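Local coordinates for protein GCN5-related N-acetyltransferase (Anabaena variabilis, PDB 2OZG) that binds coenzyme A and probably transfers acetyl groups to amines, with aminoglycosides as a possible but unproven class of substrate, at residues Q190-T195 and R230-V235; M287-N292 and V314-L319; G69-G74 and Q173-T178; D145-Q150 and F248-R253. All blocks are in the same frame, centred on the assembly; numbering follows the deposited sequence.

Contact 3 lies closest to the chain's centre. Contacts 1 and 4 lie on one side of that centre and contact 2 on the other. Contact 2 is buried and ionic. It ties the end of strand 279-290 to the turn after strand 308-315. Contacts 1, 3 and 4 are partly buried. Contact 1 relies on an arginine that reads backbone carbonyls, whereas contact 3 lays a tryptophan face on a helix end. These two touch through Q174, which packs on V235. Contact 3 also meets contact 2, where L288 packs on Q70 and W72. Contact 4 is the outermost and mixes apolar packing with amide pairing. Its I249 touches I231 of contact 1, and its R253 meets a coenzyme A held by another subunit.

Contact 1 (Q190-T195 and R230-V235); sequences QGLNRT and RIRDWV
The C-terminal turn of helix 186-192 and the loop after it lie beside strand 227-236, with L192 and R232 closest at 7.0 Å between CA atoms. R232 carries the contact. Its CG sits between the backbone N and the carbonyl carbon (chi1 49°), and the chain bends at chi3, which brings the guanidinium to the carbonyls at the helix end. There NH1 serves two carbonyl oxygens. R232 NH1 donates to L192 O at 2.8 Å and to R194 O at 2.9 Å. The second bond is practically straight, at 179°, and the first is more bent, at 149°. Both oxygens lie near the guanidinium plane, at its edge, but the nitrogen stands above each carbonyl plane. Two bonds to one nitrogen hold the guanidinium against rotation. The end of the helix at L192 would probably suit the cation.

L192 and R232 run past each other in opposite directions, with L192 CD2 4.0 Å from R232 CD. The other methyl, L192 CD1, lies 3.8 Å from D233 OD2. That carboxylate is held by Y215 and by a salt bridge to R184. T195 crosses R232 at about a right angle, with T195 CG2 4.0 Å from R232 NH2. R232 and D233 both face I217 on strand 211-222. This is a classic beta bulge, here within the second GNAT-family region, and both of its side chains point toward the helix end.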
# COMPACT_ATOMS: atom_id res chain seq x y z
N GLN A 190 6.08 -8.05 35.26
CA GLN A 190 7.16 -8.74 34.56
C GLN A 190 7.15 -8.49 33.06
O GLN A 190 8.19 -8.22 32.44
CB GLN A 190 7.03 -10.25 34.77
CG GLN A 190 7.46 -10.76 36.13
CD GLN A 190 8.92 -10.77 36.33
OE1 GLN A 190 9.71 -10.61 35.39
NE2 GLN A 190 9.32 -11.00 37.56
N GLY A 191 5.98 -8.63 32.47
CA GLY A 191 5.84 -8.42 31.04
C GLY A 191 6.19 -7.02 30.66
O GLY A 191 6.83 -6.82 29.65
N LEU A 192 5.80 -6.06 31.49
CA LEU A 192 6.12 -4.64 31.24
C LEU A 192 7.58 -4.32 31.30
O LEU A 192 8.07 -3.45 30.63
CB LEU A 192 5.42 -3.76 32.27
CG LEU A 192 3.92 -3.56 32.09
CD1 LEU A 192 3.32 -2.93 33.32
CD2 LEU A 192 3.61 -2.74 30.86
N ASN A 193 8.28 -5.01 32.17
CA ASN A 193 9.72 -4.82 32.31
C ASN A 193 10.52 -5.65 31.27
O ASN A 193 11.74 -5.58 31.19
CB ASN A 193 10.07 -5.19 33.75
CG ASN A 193 11.42 -4.74 34.14
OD1 ASN A 193 11.75 -3.56 34.08
ND2 ASN A 193 12.24 -5.68 34.56
N ARG A 194 9.83 -6.41 30.43
CA ARG A 194 10.50 -7.29 29.50
C ARG A 194 10.59 -6.70 28.11
O ARG A 194 9.59 -6.22 27.54
CB ARG A 194 9.71 -8.58 29.42
CG ARG A 194 10.27 -9.70 28.53
CD ARG A 194 9.23 -10.86 28.56
NE ARG A 194 9.10 -11.46 29.90
CZ ARG A 194 7.99 -12.03 30.38
NH1 ARG A 194 6.85 -12.05 29.68
NH2 ARG A 194 8.01 -12.56 31.60
N THR A 195 11.80 -6.73 27.56
CA THR A 195 12.02 -6.27 26.21
C THR A 195 12.96 -7.20 25.45
O THR A 195 13.68 -8.01 26.03
CB THR A 195 12.72 -4.88 26.20
OG1 THR A 195 13.93 -4.97 26.95
CG2 THR A 195 11.83 -3.80 26.83
N ARG A 230 6.47 3.55 21.63
CA ARG A 230 5.28 2.80 22.10
C ARG A 230 5.19 2.90 23.62
O ARG A 230 6.04 2.33 24.32
CB ARG A 230 5.39 1.34 21.68
CG ARG A 230 5.66 1.10 20.19
CD ARG A 230 5.70 -0.41 19.87
NE ARG A 230 6.08 -0.69 18.49
CZ ARG A 230 5.21 -0.79 17.48
NH1 ARG A 230 3.94 -0.55 17.67
NH2 ARG A 230 5.63 -1.06 16.26
N ILE A 231 4.19 3.63 24.13
CA ILE A 231 3.99 3.76 25.54
C ILE A 231 3.25 2.51 26.04
O ILE A 231 2.10 2.28 25.67
CB ILE A 231 3.20 5.04 25.89
CG1 ILE A 231 3.99 6.30 25.48
CG2 ILE A 231 2.90 5.09 27.36
CD1 ILE A 231 3.20 7.61 25.57
N ARG A 232 3.87 1.72 26.90
CA ARG A 232 3.21 0.49 27.38
C ARG A 232 2.48 0.66 28.68
O ARG A 232 1.58 -0.11 28.97
CB ARG A 232 4.17 -0.68 27.49
CG ARG A 232 5.43 -0.38 28.22
CD ARG A 232 6.41 -1.59 28.30
NE ARG A 232 6.88 -2.06 27.00
CZ ARG A 232 7.64 -3.15 26.85
NH1 ARG A 232 8.00 -3.88 27.91
NH2 ARG A 232 8.04 -3.53 25.68
N ASP A 233 2.82 1.68 29.47
CA ASP A 233 2.08 1.93 30.70
C ASP A 233 2.31 3.39 31.04
O ASP A 233 3.34 3.94 30.72
CB ASP A 233 2.58 1.01 31.83
CG ASP A 233 1.69 1.01 33.05
OD1 ASP A 233 0.49 1.37 32.92
OD2 ASP A 233 2.21 0.58 34.13
N TRP A 234 1.31 4.02 31.63
CA TRP A 234 1.45 5.40 32.04
C TRP A 234 0.47 5.61 33.18
O TRP A 234 -0.54 4.90 33.28
CB TRP A 234 1.16 6.38 30.88
CG TRP A 234 -0.25 6.16 30.24
CD1 TRP A 234 -0.52 5.36 29.20
CD2 TRP A 234 -1.51 6.72 30.64
NE1 TRP A 234 -1.83 5.39 28.92
CE2 TRP A 234 -2.47 6.20 29.82
CE3 TRP A 234 -1.90 7.57 31.67
CZ2 TRP A 234 -3.81 6.52 29.94
CZ3 TRP A 234 -3.19 7.87 31.81
CH2 TRP A 234 -4.16 7.34 30.97
N VAL A 235 0.79 6.63 34.01
CA VAL A 235 -0.06 7.10 35.05
C VAL A 235 -0.04 8.64 35.09
O VAL A 235 1.02 9.26 34.98
CB VAL A 235 0.29 6.48 36.45
CG1 VAL A 235 -0.31 7.29 37.60
CG2 VAL A 235 -0.14 5.03 36.52

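Contact 2 (M287-N292 and V314-L319); sequences MLRIVN and VQDDLL
D316 OD1 accepts three hydrogen bonds, one from R289 and two from its own turn. R289 NH2 reaches D316 OD1 at 2.9 Å on the syn side. The backbone nitrogens L318 N and L319 N each donate to D316 OD1 at 3.0 Å, the first on the anti side and the second from above the carboxylate plane. The bond to L318 N makes an Asx turn, and the one to L319 N an Asx motif. The other oxygen, D316 OD2, takes R289 NH1 at 2.7 Å. The salt bridge is therefore end-on, one nitrogen to each oxygen, although the guanidinium and carboxylate planes are 41° apart. N322 also donates to D316 OD2. These bonds fix the carboxylate in place and probably favour its charged form.

The arginine chain bends at chi2 (-70°), which lets R289 NH1 also donate to I290 O at 2.9 Å. R289 NE is taken by A129 O. Two leucines lie against the guanidinium. L318 CB is 3.6 Å from R289 NH2, and L319 CD1 lies beside both R289 NH1 and V291 O. L319 CD1 also touches V291 CG1 at 4.1 Å.

The contact joins the end of strand 279-290, in the second GNAT-family region, to the turn after strand 308-315 in the sterol carrier protein-like region. Helix 96-110 covers it through L105, Q106 and S109, and helix 349-357 brings I349 against both R289 and D316.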
# COMPACT_ATOMS: atom_id res chain seq x y z
N MSE A 287 -13.26 -10.16 28.16
CA MSE A 287 -14.43 -10.79 28.65
C MSE A 287 -14.33 -11.10 30.08
O MSE A 287 -13.23 -11.31 30.61
CB MSE A 287 -14.62 -12.06 27.88
CG MSE A 287 -14.98 -11.89 26.42
SE MSE A 287 -15.39 -13.62 25.54
CE MSE A 287 -17.05 -13.12 24.56
N LEU A 288 -15.48 -11.21 30.72
CA LEU A 288 -15.58 -11.51 32.16
C LEU A 288 -16.58 -12.63 32.43
O LEU A 288 -17.61 -12.72 31.77
CB LEU A 288 -16.04 -10.24 32.90
CG LEU A 288 -16.07 -10.32 34.45
CD1 LEU A 288 -15.47 -9.13 35.18
CD2 LEU A 288 -17.51 -10.61 34.96
N ARG A 289 -16.25 -13.48 33.39
CA ARG A 289 -17.14 -14.51 33.83
C ARG A 289 -17.50 -14.21 35.28
O ARG A 289 -16.61 -14.01 36.13
CB ARG A 289 -16.46 -15.89 33.73
CG ARG A 289 -17.45 -17.05 33.32
CD ARG A 289 -18.46 -17.46 34.35
NE ARG A 289 -19.26 -18.58 33.83
CZ ARG A 289 -20.25 -19.16 34.47
NH1 ARG A 289 -20.60 -18.75 35.69
NH2 ARG A 289 -20.92 -20.13 33.89
N ILE A 290 -18.79 -14.12 35.56
CA ILE A 290 -19.25 -14.06 36.96
C ILE A 290 -19.19 -15.48 37.48
O ILE A 290 -20.00 -16.32 37.13
CB ILE A 290 -20.67 -13.52 37.05
CG1 ILE A 290 -20.74 -12.11 36.42
CG2 ILE A 290 -21.19 -13.59 38.51
CD1 ILE A 290 -20.26 -10.94 37.28
N VAL A 291 -18.19 -15.76 38.30
CA VAL A 291 -18.00 -17.09 38.85
C VAL A 291 -18.92 -17.36 40.06
O VAL A 291 -19.49 -18.47 40.21
CB VAL A 291 -16.52 -17.30 39.24
CG1 VAL A 291 -16.32 -18.68 39.88
CG2 VAL A 291 -15.61 -17.12 38.02
N ASN A 292 -19.08 -16.34 40.91
CA ASN A 292 -20.00 -16.38 42.07
C ASN A 292 -20.87 -15.11 42.10
O ASN A 292 -20.37 -14.01 42.34
CB ASN A 292 -19.23 -16.55 43.35
CG ASN A 292 -20.15 -16.84 44.51
OD1 ASN A 292 -20.98 -16.01 44.90
ND2 ASN A 292 -20.04 -18.02 45.03
N VAL A 314 -31.20 -15.24 37.63
CA VAL A 314 -30.04 -15.58 36.83
C VAL A 314 -30.02 -17.04 36.37
O VAL A 314 -30.38 -17.93 37.13
CB VAL A 314 -28.73 -15.32 37.64
CG1 VAL A 314 -27.47 -15.53 36.77
CG2 VAL A 314 -28.75 -13.93 38.25
N GLN A 315 -29.63 -17.26 35.11
CA GLN A 315 -29.42 -18.60 34.59
C GLN A 315 -27.92 -18.82 34.54
O GLN A 315 -27.17 -17.93 34.16
CB GLN A 315 -30.00 -18.81 33.17
CG GLN A 315 -29.65 -20.20 32.62
CD GLN A 315 -30.28 -20.57 31.27
OE1 GLN A 315 -31.39 -20.13 30.92
NE2 GLN A 315 -29.58 -21.43 30.53
N ASP A 316 -27.48 -20.01 34.95
CA ASP A 316 -26.06 -20.43 34.83
C ASP A 316 -26.11 -21.93 34.65
O ASP A 316 -26.39 -22.68 35.61
CB ASP A 316 -25.24 -20.08 36.07
CG ASP A 316 -23.77 -20.28 35.87
OD1 ASP A 316 -23.34 -21.11 35.04
OD2 ASP A 316 -23.00 -19.58 36.56
N ASP A 317 -25.82 -22.37 33.44
CA ASP A 317 -25.89 -23.77 33.10
C ASP A 317 -24.64 -24.57 33.53
O ASP A 317 -24.61 -25.79 33.39
CB ASP A 317 -26.08 -23.91 31.58
CG ASP A 317 -24.85 -23.45 30.78
OD1 ASP A 317 -24.13 -22.54 31.26
OD2 ASP A 317 -24.62 -23.95 29.65
N LEU A 318 -23.60 -23.88 34.04
CA LEU A 318 -22.35 -24.53 34.45
C LEU A 318 -22.21 -24.61 35.96
O LEU A 318 -21.91 -25.66 36.50
CB LEU A 318 -21.15 -23.76 33.89
CG LEU A 318 -19.77 -24.38 34.18
CD1 LEU A 318 -19.68 -25.77 33.55
CD2 LEU A 318 -18.62 -23.50 33.71
N LEU A 319 -22.39 -23.48 36.62
CA LEU A 319 -22.24 -23.38 38.07
C LEU A 319 -23.60 -23.18 38.74
O LEU A 319 -24.07 -22.06 38.91
CB LEU A 319 -21.24 -22.27 38.41
CG LEU A 319 -19.86 -22.47 37.75
CD1 LEU A 319 -18.95 -21.27 37.99
CD2 LEU A 319 -19.14 -23.73 38.20
O HOH W 1 -22.29 -20.95 31.45

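Contact 3 (G69-G74 and Q173-T178)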
# COMPACT_ATOMS: atom_id res chain seq x y z
N GLY A 69 -6.53 -9.17 41.23
CA GLY A 69 -7.70 -8.40 41.57
C GLY A 69 -8.04 -7.48 40.44
O GLY A 69 -7.22 -7.24 39.53
N GLN A 70 -9.25 -6.94 40.52
CA GLN A 70 -9.75 -5.98 39.54
C GLN A 70 -10.54 -4.91 40.29
O GLN A 70 -11.34 -5.24 41.17
CB GLN A 70 -10.65 -6.67 38.51
CG GLN A 70 -10.76 -5.88 37.25
CD GLN A 70 -11.36 -6.61 36.13
OE1 GLN A 70 -12.15 -7.54 36.32
NE2 GLN A 70 -11.10 -6.11 34.89
N TRP A 71 -10.33 -3.65 39.93
CA TRP A 71 -11.02 -2.54 40.59
C TRP A 71 -12.39 -2.19 39.96
O TRP A 71 -12.43 -1.69 38.85
CB TRP A 71 -10.09 -1.34 40.65
CG TRP A 71 -8.84 -1.58 41.44
CD1 TRP A 71 -7.63 -1.99 40.93
CD2 TRP A 71 -8.63 -1.43 42.85
NE1 TRP A 71 -6.72 -2.11 41.91
CE2 TRP A 71 -7.29 -1.79 43.11
CE3 TRP A 71 -9.43 -1.02 43.92
CZ2 TRP A 71 -6.73 -1.72 44.40
CZ3 TRP A 71 -8.90 -1.02 45.19
CH2 TRP A 71 -7.57 -1.34 45.42
N TRP A 72 -13.49 -2.46 40.68
CA TRP A 72 -14.85 -2.18 40.20
C TRP A 72 -15.52 -1.28 41.24
O TRP A 72 -15.63 -1.65 42.42
CB TRP A 72 -15.68 -3.49 40.02
CG TRP A 72 -15.11 -4.44 38.95
CD1 TRP A 72 -14.38 -5.61 39.14
CD2 TRP A 72 -15.14 -4.20 37.55
NE1 TRP A 72 -14.05 -6.15 37.90
CE2 TRP A 72 -14.50 -5.28 36.92
CE3 TRP A 72 -15.73 -3.19 36.75
CZ2 TRP A 72 -14.39 -5.36 35.54
CZ3 TRP A 72 -15.59 -3.24 35.42
CH2 TRP A 72 -14.93 -4.31 34.81
N GLY A 73 -15.96 -0.12 40.79
CA GLY A 73 -16.57 0.88 41.61
C GLY A 73 -15.64 1.25 42.77
O GLY A 73 -16.09 1.56 43.85
N GLY A 74 -14.34 1.15 42.54
CA GLY A 74 -13.35 1.53 43.51
C GLY A 74 -13.04 0.55 44.60
O GLY A 74 -12.36 0.92 45.55
N GLN A 173 -2.99 3.81 42.67
CA GLN A 173 -3.87 4.99 42.79
C GLN A 173 -4.75 5.22 41.57
O GLN A 173 -5.89 5.52 41.70
CB GLN A 173 -3.08 6.25 43.07
CG GLN A 173 -2.53 6.28 44.43
CD GLN A 173 -1.59 7.45 44.65
OE1 GLN A 173 -2.03 8.59 44.86
NE2 GLN A 173 -0.26 7.16 44.67
N GLN A 174 -4.18 5.16 40.38
CA GLN A 174 -4.97 5.24 39.13
C GLN A 174 -5.90 4.00 38.99
O GLN A 174 -7.02 4.07 38.47
CB GLN A 174 -3.99 5.35 37.93
CG GLN A 174 -4.68 5.37 36.60
CD GLN A 174 -3.89 6.07 35.51
OE1 GLN A 174 -3.39 7.18 35.72
NE2 GLN A 174 -3.82 5.44 34.30
N ALA A 175 -5.43 2.86 39.47
CA ALA A 175 -6.17 1.58 39.36
C ALA A 175 -7.44 1.69 40.16
O ALA A 175 -8.55 1.46 39.67
CB ALA A 175 -5.31 0.37 39.93
N GLN A 176 -7.28 2.13 41.40
CA GLN A 176 -8.42 2.21 42.30
C GLN A 176 -9.46 3.17 41.75
O GLN A 176 -10.65 2.97 41.97
CB GLN A 176 -7.96 2.59 43.69
CG GLN A 176 -9.04 2.52 44.78
CD GLN A 176 -9.94 3.75 44.84
OE1 GLN A 176 -9.47 4.86 44.62
NE2 GLN A 176 -11.22 3.56 45.17
N LEU A 177 -9.01 4.16 40.98
CA LEU A 177 -9.89 5.20 40.37
C LEU A 177 -10.47 4.87 39.02
O LEU A 177 -11.38 5.57 38.53
CB LEU A 177 -9.12 6.53 40.22
CG LEU A 177 -8.73 7.20 41.52
CD1 LEU A 177 -7.81 8.36 41.26
CD2 LEU A 177 -9.94 7.65 42.30
N THR A 178 -9.99 3.79 38.40
CA THR A 178 -10.39 3.42 37.07
C THR A 178 -11.16 2.10 37.08
O THR A 178 -10.63 1.03 37.45
CB THR A 178 -9.14 3.31 36.18
OG1 THR A 178 -8.25 4.44 36.41
CG2 THR A 178 -9.55 3.25 34.74
O HOH W 2 -12.45 1.27 40.25
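The turn that links strands 58-72 and 75-87 meets the C-terminal end of helix 165-177 here. W71, on the strand, lays one face of its indole over the helix backbone. Its CG is anti to the carbonyl carbon (chi1 -62°), and the ring then spans A175 and Q176. Q176 CB sits 4.0 Å from the centroid of the six-membered ring of W71, nearly on the ring normal, which makes a CH-pi contact. Q176 CG comes to 3.6 Å from W71 CZ3. At the pyrrole end, A175 CB packs 3.5 Å from W71 CD1.

Q176 bends at chi2 (-82°), which carries its amide past the indole to G74. The two planes are nearly perpendicular, 89° apart. Q176 NE2 donates to G74 O at 2.9 Å in an almost straight bond. The donor lies in the carbonyl plane, on a lone pair. A second link runs through a water, which accepts from G74 N and donates to Q176 O. G74 CA also makes a C-H...O contact with Q176 O at 3.4 Å. Both G73 and G74 have positive phi, and G74 lies close against the Q176 amide.

The W71 backbone is hydrogen-bonded to G180 and Y181, just after the helix and before strand 182-183. The arrangement is a beta hairpin, closed by a two-glycine turn, whose end is covered by a helix C-terminus.

Contact 4 (D145-Q150 and F248-R253). With COA (coenzyme A), chain C.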
# COMPACT_ATOMS: atom_id res chain seq x y z
N ASP A 145 4.43 15.41 15.85
CA ASP A 145 4.42 16.83 15.54
C ASP A 145 3.04 17.53 15.54
O ASP A 145 2.96 18.73 15.27
CB ASP A 145 5.20 17.08 14.24
CG ASP A 145 4.53 16.52 13.03
OD1 ASP A 145 3.40 15.98 13.16
OD2 ASP A 145 5.16 16.62 11.94
N SER A 146 1.97 16.78 15.81
CA SER A 146 0.64 17.34 15.91
C SER A 146 0.29 17.66 17.37
O SER A 146 -0.69 18.34 17.63
CB SER A 146 -0.40 16.40 15.30
OG SER A 146 -0.66 15.31 16.18
N ILE A 147 1.13 17.25 18.32
CA ILE A 147 0.80 17.44 19.77
C ILE A 147 0.87 18.88 20.19
O ILE A 147 -0.07 19.40 20.81
CB ILE A 147 1.67 16.59 20.66
CG1 ILE A 147 1.35 15.12 20.36
CG2 ILE A 147 1.36 16.90 22.13
CD1 ILE A 147 2.36 14.11 20.93
N GLN A 148 1.98 19.52 19.84
CA GLN A 148 2.13 20.94 20.04
C GLN A 148 1.65 21.43 21.41
O GLN A 148 0.81 22.32 21.51
CB GLN A 148 1.41 21.68 18.91
CG GLN A 148 1.91 21.33 17.49
CD GLN A 148 0.93 21.74 16.38
OE1 GLN A 148 -0.08 22.41 16.64
NE2 GLN A 148 1.22 21.33 15.13
N ILE A 149 2.17 20.81 22.46
CA ILE A 149 1.96 21.25 23.83
C ILE A 149 3.35 21.42 24.42
O ILE A 149 4.20 20.53 24.27
CB ILE A 149 1.14 20.25 24.69
CG1 ILE A 149 -0.32 20.26 24.21
CG2 ILE A 149 1.22 20.63 26.22
CD1 ILE A 149 -1.16 19.16 24.71
N GLN A 150 3.60 22.61 24.97
CA GLN A 150 4.82 22.90 25.72
C GLN A 150 4.37 23.57 27.03
O GLN A 150 4.43 24.78 27.17
CB GLN A 150 5.80 23.76 24.93
CG GLN A 150 7.11 24.09 25.74
CD GLN A 150 8.00 22.87 26.12
OE1 GLN A 150 8.25 21.98 25.30
NE2 GLN A 150 8.50 22.87 27.35
N PHE A 248 6.30 16.22 27.27
CA PHE A 248 7.45 15.34 27.14
C PHE A 248 7.40 14.61 25.76
O PHE A 248 8.36 14.59 24.98
CB PHE A 248 7.41 14.41 28.33
CG PHE A 248 8.48 13.33 28.35
CD1 PHE A 248 9.76 13.62 28.72
CD2 PHE A 248 8.16 12.03 28.01
CE1 PHE A 248 10.75 12.63 28.76
CE2 PHE A 248 9.16 11.02 28.01
CZ PHE A 248 10.44 11.34 28.40
N ILE A 249 6.26 14.06 25.45
CA ILE A 249 6.03 13.37 24.21
C ILE A 249 6.18 14.30 23.01
O ILE A 249 6.81 13.92 22.04
CB ILE A 249 4.67 12.73 24.22
CG1 ILE A 249 4.62 11.67 25.32
CG2 ILE A 249 4.36 12.09 22.91
CD1 ILE A 249 3.19 11.18 25.58
N ALA A 250 5.60 15.51 23.08
CA ALA A 250 5.72 16.51 21.98
C ALA A 250 7.18 16.81 21.76
O ALA A 250 7.60 17.07 20.64
CB ALA A 250 5.01 17.80 22.34
N ASN A 251 7.98 16.71 22.83
CA ASN A 251 9.40 16.98 22.69
C ASN A 251 10.22 15.88 22.02
O ASN A 251 11.41 16.02 21.87
CB ASN A 251 10.00 17.49 24.03
CG ASN A 251 9.69 18.95 24.26
OD1 ASN A 251 9.55 19.71 23.31
ND2 ASN A 251 9.58 19.34 25.50
N HIS A 252 9.58 14.81 21.59
CA HIS A 252 10.24 13.75 20.82
C HIS A 252 10.02 13.91 19.29
O HIS A 252 10.51 13.09 18.51
CB HIS A 252 9.69 12.38 21.20
CG HIS A 252 10.22 11.84 22.48
ND1 HIS A 252 9.78 12.27 23.71
CD2 HIS A 252 11.16 10.90 22.73
CE1 HIS A 252 10.43 11.62 24.66
NE2 HIS A 252 11.27 10.77 24.10
N ARG A 253 9.42 15.01 18.89
CA ARG A 253 9.00 15.21 17.52
C ARG A 253 10.11 15.22 16.50
O ARG A 253 9.89 14.87 15.36
CB ARG A 253 8.18 16.47 17.39
CG ARG A 253 8.93 17.75 17.49
CD ARG A 253 7.95 18.91 17.61
NE ARG A 253 8.65 20.17 17.89
CZ ARG A 253 8.97 20.66 19.09
NH1 ARG A 253 8.65 20.02 20.23
NH2 ARG A 253 9.61 21.82 19.17
N1A COA C . 11.64 20.98 15.95
C2A COA C . 11.78 22.29 15.66
N3A COA C . 12.47 23.13 16.45
C4A COA C . 13.04 22.66 17.58
C5A COA C . 12.92 21.32 17.93
C6A COA C . 12.19 20.47 17.08
N6A COA C . 12.01 19.15 17.31
N7A COA C . 13.58 21.17 19.11
C8A COA C . 14.09 22.38 19.46
N9A COA C . 13.76 23.28 18.52
C1B COA C . 14.08 24.73 18.44
C2B COA C . 13.17 25.56 19.34
O2B COA C . 11.92 25.91 18.71
C3B COA C . 14.06 26.74 19.71
O3B COA C . 13.80 27.91 18.91
P3B COA C . 12.88 29.12 19.49
O7A COA C . 13.81 29.85 20.44
O8A COA C . 12.44 29.86 18.23
O9A COA C . 11.73 28.45 20.24
C4B COA C . 15.50 26.27 19.52
O4B COA C . 15.43 25.02 18.82
C5B COA C . 16.23 26.09 20.85
O5B COA C . 15.60 25.04 21.60
P1A COA C . 16.35 24.16 22.74
O1A COA C . 17.79 24.61 22.86
O2A COA C . 15.47 24.17 23.98
O3A COA C . 16.26 22.66 22.09
P2A COA C . 16.14 21.27 22.96
O4A COA C . 17.10 21.42 24.14
O5A COA C . 14.66 21.04 23.27
O6A COA C . 16.69 20.14 21.87
CBP COA C . 16.64 18.03 20.41
CCP COA C . 16.13 18.81 21.64
CDP COA C . 18.09 18.45 20.21
CEP COA C . 15.88 18.61 19.21
CAP COA C . 16.48 16.46 20.68
OAP COA C . 17.74 15.81 21.04
C9P COA C . 15.77 15.49 19.69
O9P COA C . 14.43 15.36 19.64
N8P COA C . 16.42 14.62 18.89
C7P COA C . 17.81 14.32 18.55
C6P COA C . 17.80 14.52 17.05
C5P COA C . 18.39 15.88 16.68
O5P COA C . 18.04 16.90 17.25
N4P COA C . 19.30 15.90 15.69
C3P COA C . 19.97 17.08 15.16
C2P COA C . 20.98 16.55 14.16
S1P COA C . 22.34 15.66 15.02
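I147 has CG1 anti to its carbonyl carbon (chi1 -64°) and CG2 anti to its backbone N, which turns both branches toward the end of helix 239-250. I147 CG2 rests on A250 CB at 3.8 Å. I147 CD1 presses on I249 CG2 at 3.5 Å, tighter than usual for two carbons, and the two side chains cross at about a right angle. A250 CB also lies 3.4 Å from I149 O. Q150 extends at chi1 and bends at chi2 (63°), which brings OE1 to N251. N251 ND2 donates to Q150 OE1 at 3.0 Å, in the carbonyl plane and on a lone pair, with the two amides nearly coplanar.

A250 to R253 form a type I beta turn at the end of the helix. R253 NH1 and R253 N reach A250 O from opposite faces of its plane, and NH1 also donates to N251 OD1 at 3.2 Å. These bonds probably fix the guanidinium beside a coenzyme A, whose adenine amino nitrogen N6A lies over one face, offset toward the rim. R253 CG is 3.4 Å from N6A. That coenzyme is hydrogen-bonded to G93, G95 and A97 of the third subunit, whose R92 also donates to N251 O.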